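PDB 5T5I: tungsten-containing formylmethanofuran dehydrogenase 2 subunit C from Methanothermobacter wolfeii, which is a beta-helical subunit of the enzyme complex that interconverts carbon dioxide and formylmethanofuran, probably serving the first step of methanogenesis. Local coordinates for residues D134-S139 / G150-H155; N160-Y165 / I171-D176. All coordinates share one frame; numbering follows the deposited sequence.

Contacts 1 and 2 show how a beta-helix repeats one solution from coil to coil: in each, a loop bends through a type II turn and presses an aliphatic residue and a glycine against the strand that follows. Their centres lie about 6 Å apart, and strands 151-154 and 170-173 run as parallel neighbours. The turns are joined as well, V136 O standing 2.7 Å from G163 N in a probable hydrogen bond. Nearer the calcium ion, S139 OG of contact 1 probably bonds to E164 OE1 of contact 2, at 2.7 Å. E164 therefore probably helps to position the calcium ligand S139, although the CA of G163 is about 11 Å from the ion.

Contact 1: D134-S139 / G150-H155; sequences DYVGSS and GTITVH. With CA (calcium ion), chain B.
V136 and G137, at the corner of a type II turn, face I152 on strand 151-154 through apolar contact alone. The side chains of V136 and I152 slide past one another in opposite directions, V136 CG1 coming within 3.7 Å of I152 CG2. I152 turns its longer branch away from its own carbonyl carbon (chi1 -54°) and extends it, which carries CD1 over the turn to 3.7 Å from G137 CA. G137 has positive phi (57°), which glycine adopts easily, and its CA packs on that methyl. The turn's own backbone bond, S138 N to Y135 O, is weak at 3.4 Å.

Polar and metal contacts gather on the far side of the loop. S138 OG donates to S139 O over 3.0 Å, in the carbonyl plane and on a lone pair; Q119 NE2 also bonds to that oxygen. S139 OG binds the calcium ion at 2.7 Å, alongside D143 O and an acidic side chain of another protein chain, so the site bridges subunits; Y140 also belongs to it. Parallel strands 125-128, 151-154 and 170-173, consecutive neighbours, with I152 turned inward against its own coil's loop, characterise a parallel beta-helix, probably right-handed as in glutamate synthase.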
# COMPACT_ATOMS: atom_id res chain seq x y z
N ASP C 134 19.60 28.55 -16.51
CA ASP C 134 19.14 27.51 -17.42
C ASP C 134 19.90 27.65 -18.74
O ASP C 134 20.50 28.70 -19.00
CB ASP C 134 17.63 27.67 -17.70
CG ASP C 134 16.76 27.65 -16.45
OD1 ASP C 134 16.62 26.56 -15.84
OD2 ASP C 134 16.21 28.72 -16.07
N TYR C 135 19.86 26.60 -19.59
CA TYR C 135 20.39 26.64 -20.95
C TYR C 135 21.89 26.97 -21.08
O TYR C 135 22.29 27.69 -22.00
CB TYR C 135 19.55 27.63 -21.81
CG TYR C 135 18.08 27.26 -21.95
CD1 TYR C 135 17.68 26.15 -22.68
CD2 TYR C 135 17.10 28.06 -21.39
CE1 TYR C 135 16.34 25.81 -22.80
CE2 TYR C 135 15.75 27.74 -21.51
CZ TYR C 135 15.37 26.62 -22.22
OH TYR C 135 14.04 26.30 -22.35
N VAL C 136 22.74 26.41 -20.20
CA VAL C 136 24.18 26.57 -20.33
C VAL C 136 24.54 25.80 -21.61
O VAL C 136 24.17 24.63 -21.73
CB VAL C 136 24.98 26.00 -19.13
CG1 VAL C 136 26.48 26.08 -19.40
CG2 VAL C 136 24.63 26.70 -17.82
N GLY C 137 25.24 26.45 -22.53
CA GLY C 137 25.67 25.83 -23.78
C GLY C 137 24.56 25.24 -24.64
O GLY C 137 24.74 24.19 -25.24
N SER C 138 23.41 25.92 -24.70
CA SER C 138 22.23 25.47 -25.45
C SER C 138 22.20 25.98 -26.90
O SER C 138 23.09 26.70 -27.35
CB SER C 138 20.97 25.96 -24.74
OG SER C 138 20.80 27.35 -24.99
N SER C 139 21.14 25.61 -27.62
CA SER C 139 20.84 26.10 -28.96
C SER C 139 19.87 27.31 -28.82
O SER C 139 19.54 27.72 -27.70
CB SER C 139 20.18 25.01 -29.80
OG SER C 139 18.85 24.72 -29.40
N GLY C 150 34.09 24.27 -27.94
CA GLY C 150 34.44 25.07 -26.77
C GLY C 150 34.23 24.30 -25.48
O GLY C 150 33.68 23.19 -25.51
N THR C 151 34.71 24.86 -24.36
CA THR C 151 34.56 24.27 -23.03
C THR C 151 33.88 25.28 -22.10
O THR C 151 34.29 26.43 -22.04
CB THR C 151 35.91 23.83 -22.43
OG1 THR C 151 36.56 22.96 -23.35
CG2 THR C 151 35.75 23.11 -21.09
N ILE C 152 32.88 24.83 -21.35
CA ILE C 152 32.21 25.65 -20.34
C ILE C 152 32.38 24.93 -19.02
O ILE C 152 32.02 23.75 -18.93
CB ILE C 152 30.70 25.89 -20.65
CG1 ILE C 152 30.51 26.47 -22.07
CG2 ILE C 152 30.08 26.83 -19.57
CD1 ILE C 152 29.10 26.42 -22.58
N THR C 153 32.89 25.62 -18.00
CA THR C 153 33.05 25.07 -16.64
C THR C 153 32.29 25.98 -15.67
O THR C 153 32.53 27.18 -15.64
CB THR C 153 34.52 24.95 -16.24
OG1 THR C 153 35.23 24.23 -17.24
CG2 THR C 153 34.69 24.23 -14.89
N VAL C 154 31.36 25.41 -14.90
CA VAL C 154 30.58 26.12 -13.87
C VAL C 154 31.00 25.49 -12.54
O VAL C 154 30.79 24.29 -12.35
CB VAL C 154 29.05 25.98 -14.11
CG1 VAL C 154 28.25 26.64 -12.98
CG2 VAL C 154 28.65 26.57 -15.45
N HIS C 155 31.60 26.27 -11.62
CA HIS C 155 32.09 25.75 -10.33
C HIS C 155 30.97 25.53 -9.32
O HIS C 155 31.11 24.67 -8.45
CB HIS C 155 33.20 26.62 -9.75
CG HIS C 155 34.47 26.55 -10.54
ND1 HIS C 155 35.64 26.11 -9.96
CD2 HIS C 155 34.71 26.80 -11.85
CE1 HIS C 155 36.56 26.17 -10.91
NE2 HIS C 155 36.03 26.55 -12.07
CA CA B . 16.29 24.49 -30.17

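Contact 2: N160-Y165 / I171-D176; sequences NEIGEY and IIIKGD
I162 and I173 meet end to end inside the coil, the methyl I162 CD1 lying 3.6 Å from I173 CG1. This is the tight part of the contact. The first side-chain bond of I162 sets CG1 between the backbone N and the carbonyl carbon (chi1 68°), and the next, at 146°, falls short of fully extended; together they send CD1 across to the strand. I173 CD1 folds back beside the same methyl at 4.0 Å, so a single carbon of I162 rests against two of I173. Two residues earlier on the strand, I171 CD1 approaches the turn backbone itself, 3.7 Å from G163 CA and 3.8 Å from G163 N. G163 occupies a positive-phi position, which favours glycine, and the methyl lies directly against its backbone.

Such inward-pointing aliphatics, stacked from coil to coil, form the core of a parallel beta-helix: V154 of the preceding strand touches I173, and P181 in a following loop touches I162.

Packing is slacker between I162 CD1 and I171 CG2, which are 4.1 Å apart. On the outer side of the strand the bond to the side chain of I172 points away from the turn, and both I172 and K174 are partly exposed; K174 NZ has a long, weak ion pair with E193. The outer side of the loop, by contrast, is buried in the assembly: E161 OE1 and E164 OE2 each form a salt bridge with a basic side chain of another protein chain, while the ring of Y165 stacks on H184.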
# COMPACT_ATOMS: atom_id res chain seq x y z
N ASN C 160 18.10 24.11 -15.54
CA ASN C 160 17.55 23.17 -16.51
C ASN C 160 18.17 23.23 -17.87
O ASN C 160 18.63 24.28 -18.31
CB ASN C 160 16.05 23.40 -16.70
CG ASN C 160 15.17 23.06 -15.52
OD1 ASN C 160 15.62 22.59 -14.48
ND2 ASN C 160 13.88 23.20 -15.71
N GLU C 161 18.06 22.11 -18.59
CA GLU C 161 18.39 21.99 -20.00
C GLU C 161 19.80 22.43 -20.37
O GLU C 161 20.01 23.05 -21.42
CB GLU C 161 17.32 22.75 -20.83
CG GLU C 161 15.90 22.22 -20.62
CD GLU C 161 14.87 22.97 -21.43
OE1 GLU C 161 14.72 22.68 -22.64
OE2 GLU C 161 14.29 23.94 -20.88
N ILE C 162 20.79 22.07 -19.54
CA ILE C 162 22.16 22.39 -19.89
C ILE C 162 22.54 21.50 -21.10
O ILE C 162 22.08 20.35 -21.19
CB ILE C 162 23.18 22.25 -18.71
CG1 ILE C 162 23.37 20.80 -18.27
CG2 ILE C 162 22.80 23.14 -17.49
CD1 ILE C 162 24.76 20.55 -17.81
N GLY C 163 23.26 22.06 -22.05
CA GLY C 163 23.64 21.34 -23.26
C GLY C 163 22.48 20.93 -24.15
O GLY C 163 22.56 19.92 -24.85
N GLU C 164 21.40 21.71 -24.15
CA GLU C 164 20.22 21.46 -24.98
C GLU C 164 20.61 21.47 -26.47
O GLU C 164 21.21 22.43 -26.94
CB GLU C 164 19.14 22.50 -24.65
CG GLU C 164 17.87 22.44 -25.49
CD GLU C 164 17.65 23.59 -26.46
OE1 GLU C 164 18.61 24.35 -26.71
OE2 GLU C 164 16.56 23.66 -27.06
N TYR C 165 20.33 20.36 -27.20
CA TYR C 165 20.70 20.17 -28.62
C TYR C 165 22.24 20.29 -28.87
O TYR C 165 22.67 20.68 -29.96
CB TYR C 165 19.90 21.12 -29.56
CG TYR C 165 18.51 20.64 -29.91
CD1 TYR C 165 18.30 19.68 -30.89
CD2 TYR C 165 17.39 21.19 -29.29
CE1 TYR C 165 17.01 19.26 -31.23
CE2 TYR C 165 16.11 20.79 -29.62
CZ TYR C 165 15.92 19.81 -30.59
OH TYR C 165 14.64 19.42 -30.89
N ILE C 171 30.91 20.44 -21.46
CA ILE C 171 30.32 21.20 -20.35
C ILE C 171 30.63 20.45 -19.05
O ILE C 171 30.31 19.26 -18.93
CB ILE C 171 28.81 21.42 -20.51
CG1 ILE C 171 28.50 22.25 -21.78
CG2 ILE C 171 28.22 22.11 -19.24
CD1 ILE C 171 27.01 22.27 -22.19
N ILE C 172 31.21 21.14 -18.07
CA ILE C 172 31.50 20.57 -16.75
C ILE C 172 30.75 21.39 -15.69
O ILE C 172 30.97 22.60 -15.60
CB ILE C 172 33.03 20.52 -16.47
CG1 ILE C 172 33.75 19.63 -17.50
CG2 ILE C 172 33.29 20.02 -15.03
CD1 ILE C 172 35.26 19.74 -17.50
N ILE C 173 29.88 20.74 -14.91
CA ILE C 173 29.19 21.38 -13.77
C ILE C 173 29.79 20.74 -12.53
O ILE C 173 29.62 19.53 -12.33
CB ILE C 173 27.64 21.19 -13.80
CG1 ILE C 173 27.03 21.52 -15.18
CG2 ILE C 173 26.95 22.01 -12.68
CD1 ILE C 173 27.27 22.92 -15.73
N LYS C 174 30.49 21.51 -11.71
CA LYS C 174 31.12 20.97 -10.50
C LYS C 174 30.10 20.76 -9.36
O LYS C 174 30.32 19.92 -8.49
CB LYS C 174 32.32 21.81 -10.08
CG LYS C 174 33.40 21.85 -11.16
CD LYS C 174 34.71 22.54 -10.68
CE LYS C 174 36.05 21.93 -11.08
NZ LYS C 174 36.02 20.92 -12.18
N GLY C 175 28.99 21.50 -9.39
CA GLY C 175 27.90 21.35 -8.44
C GLY C 175 26.77 20.48 -8.97
O GLY C 175 27.00 19.54 -9.75
N ASP C 176 25.55 20.80 -8.57
CA ASP C 176 24.34 20.07 -8.96
C ASP C 176 23.61 20.74 -10.13
O ASP C 176 23.80 21.93 -10.39
CB ASP C 176 23.36 20.03 -7.77
CG ASP C 176 23.97 19.48 -6.50
OD1 ASP C 176 24.75 18.51 -6.59
OD2 ASP C 176 23.69 20.04 -5.42